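Local coordinates for putative OMPA family lipoprotein (PDB 4B5C) that probably works in the Tol-Pal system, helping outer membrane invagination during cell division and the maintenance of outer membrane integrity, at residues A[66-71]-A[91-96]. Residues are numbered along the deposited sequence; the frame is centred on the assembly and turned at random.
Sequences ILIQGN and AVRRAL
With CG1 of Ile68 beside the backbone N (chi1 -52°) and its chain extended beyond (chi2 178°), the CD1 methyl is carried straight out from strand 66-71 to the surface of the helical segment 91-96, while CG2 stands anti to the backbone N and faces Val92. CD1 presses on the helix backbone itself, 3.5 Å from Arg93 CA, and lies 3.6 Å from Arg93 CB. The two side chains cross at about a right angle. Arg93 contributes CA, CB and CG, and beyond them its chain bends at chi2 and chi3, carrying the guanidinium away from the strand. On the second branch, Ile68 CG2 rests 3.8 Å from Val92 CB; the two side chains meet at a slant, and Val92 CG1 also touches CG2.

This is the helix-on-sheet layer of a beta-alpha-beta unit, strand 66-71, helix 78-98 and strand 106-112, within the OmpA-like domain of Pal. The two strands are parallel neighbours, and the helix between them returns over one face of the sheet, segment 91-96 running roughly antiparallel to strand 66-71, with 143° between their N-to-C directions. One turn on from Val92, Leu96 extends CD1 to meet Ile66 CD1 tip to tip at 4.0 Å, and the same methyl touches Ile68 CD1. No hydrogen bond crosses between the two segments: the join is apolar and largely buried, and Ile68 pairs through its backbone with Glu107 and Val109. Helix 48-60 closes over the same cluster, Leu58 meeting Ile66, Leu51 Val92, and Ala55 Leu96.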
loop_
_atom_site.group_PDB
_atom_site.type_symbol
_atom_site.label_atom_id
_atom_site.label_comp_id
_atom_site.label_asym_id
_atom_site.label_seq_id
_atom_site.Cartn_x
_atom_site.Cartn_y
_atom_site.Cartn_z
ATOM N N ILE A 66 -10.414 3.515 -2.894
ATOM C CA ILE A 66 -9.138 3.677 -2.210
ATOM C C ILE A 66 -8.016 3.989 -3.193
ATOM O O ILE A 66 -8.010 3.493 -4.319
ATOM C CB ILE A 66 -8.742 2.413 -1.419
ATOM C CG1 ILE A 66 -8.540 1.230 -2.370
ATOM C CG2 ILE A 66 -9.784 2.089 -0.361
ATOM C CD1 ILE A 66 -7.789 0.070 -1.749
ATOM N N LEU A 67 -7.077 4.825 -2.761
ATOM C CA LEU A 67 -5.830 5.008 -3.489
ATOM C C LEU A 67 -4.756 4.142 -2.844
ATOM O O LEU A 67 -4.540 4.199 -1.635
ATOM C CB LEU A 67 -5.387 6.473 -3.492
ATOM C CG LEU A 67 -6.161 7.458 -4.370
ATOM C CD1 LEU A 67 -5.495 8.827 -4.334
ATOM C CD2 LEU A 67 -6.256 6.953 -5.800
ATOM N N ILE A 68 -4.098 3.322 -3.650
ATOM C CA ILE A 68 -2.985 2.531 -3.157
ATOM C C ILE A 68 -1.703 3.283 -3.477
ATOM O O ILE A 68 -1.231 3.269 -4.615
ATOM C CB ILE A 68 -2.956 1.126 -3.784
ATOM C CG1 ILE A 68 -4.321 0.449 -3.625
ATOM C CG2 ILE A 68 -1.855 0.281 -3.155
ATOM C CD1 ILE A 68 -4.403 -0.933 -4.250
ATOM N N GLN A 69 -1.155 3.953 -2.470
ATOM C CA GLN A 69 -0.003 4.824 -2.663
ATOM C C GLN A 69 1.308 4.123 -2.339
ATOM O O GLN A 69 1.566 3.762 -1.188
ATOM C CB GLN A 69 -0.154 6.088 -1.815
ATOM C CG GLN A 69 -1.467 6.817 -2.054
ATOM C CD GLN A 69 -1.643 8.015 -1.144
ATOM O OE1 GLN A 69 -0.779 8.319 -0.320
ATOM N NE2 GLN A 69 -2.770 8.702 -1.287
ATOM N N GLY A 70 2.134 3.938 -3.365
ATOM C CA GLY A 70 3.427 3.301 -3.202
ATOM C C GLY A 70 4.519 4.292 -2.848
ATOM O O GLY A 70 4.573 5.395 -3.394
ATOM N N ASN A 71 5.391 3.900 -1.927
ATOM C CA ASN A 71 6.493 4.757 -1.507
ATOM C C ASN A 71 7.816 4.002 -1.497
ATOM O O ASN A 71 7.830 2.772 -1.506
ATOM C CB ASN A 71 6.215 5.347 -0.121
ATOM C CG ASN A 71 4.942 6.168 -0.083
ATOM O OD1 ASN A 71 4.977 7.390 -0.217
ATOM N ND2 ASN A 71 3.808 5.498 0.095
ATOM N N ALA A 91 1.295 -4.160 -6.927
ATOM C CA ALA A 91 1.407 -5.495 -6.347
ATOM C C ALA A 91 0.297 -5.705 -5.324
ATOM O O ALA A 91 -0.282 -6.787 -5.231
ATOM C CB ALA A 91 2.775 -5.701 -5.716
ATOM N N VAL A 92 0.006 -4.656 -4.560
ATOM C CA VAL A 92 -1.110 -4.667 -3.624
ATOM C C VAL A 92 -2.434 -4.708 -4.385
ATOM O O VAL A 92 -3.324 -5.489 -4.057
ATOM C CB VAL A 92 -1.098 -3.416 -2.716
ATOM C CG1 VAL A 92 -2.308 -3.415 -1.799
ATOM C CG2 VAL A 92 0.195 -3.353 -1.912
ATOM N N ARG A 93 -2.549 -3.864 -5.406
ATOM C CA ARG A 93 -3.763 -3.788 -6.213
ATOM C C ARG A 93 -4.104 -5.148 -6.829
ATOM O O ARG A 93 -5.235 -5.620 -6.719
ATOM C CB ARG A 93 -3.605 -2.722 -7.301
ATOM C CG ARG A 93 -4.904 -2.276 -7.956
ATOM C CD ARG A 93 -4.786 -2.343 -9.470
ATOM N NE ARG A 93 -4.855 -3.723 -9.938
ATOM C CZ ARG A 93 -4.250 -4.184 -11.028
ATOM N NH1 ARG A 93 -3.509 -3.379 -11.781
ATOM N NH2 ARG A 93 -4.381 -5.461 -11.358
ATOM N N ARG A 94 -3.122 -5.777 -7.468
ATOM C CA ARG A 94 -3.323 -7.098 -8.060
ATOM C C ARG A 94 -3.739 -8.128 -7.008
ATOM O O ARG A 94 -4.565 -9.005 -7.276
ATOM C CB ARG A 94 -2.072 -7.563 -8.816
ATOM C CG ARG A 94 -1.806 -6.779 -10.095
ATOM C CD ARG A 94 -0.654 -7.363 -10.909
ATOM N NE ARG A 94 0.651 -7.090 -10.313
ATOM C CZ ARG A 94 1.370 -7.983 -9.641
ATOM N NH1 ARG A 94 0.915 -9.219 -9.478
ATOM N NH2 ARG A 94 2.547 -7.643 -9.132
ATOM N N ALA A 95 -3.171 -8.013 -5.810
ATOM C CA ALA A 95 -3.545 -8.885 -4.704
ATOM C C ALA A 95 -5.026 -8.715 -4.378
ATOM O O ALA A 95 -5.744 -9.694 -4.167
ATOM C CB ALA A 95 -2.691 -8.585 -3.481
ATOM N N LEU A 96 -5.475 -7.465 -4.345
ATOM C CA LEU A 96 -6.870 -7.157 -4.071
ATOM C C LEU A 96 -7.770 -7.574 -5.230
ATOM O O LEU A 96 -8.885 -8.051 -5.017
ATOM C CB LEU A 96 -7.044 -5.665 -3.763
ATOM C CG LEU A 96 -6.479 -5.184 -2.423
ATOM C CD1 LEU A 96 -6.623 -3.674 -2.267
ATOM C CD2 LEU A 96 -7.153 -5.911 -1.269
#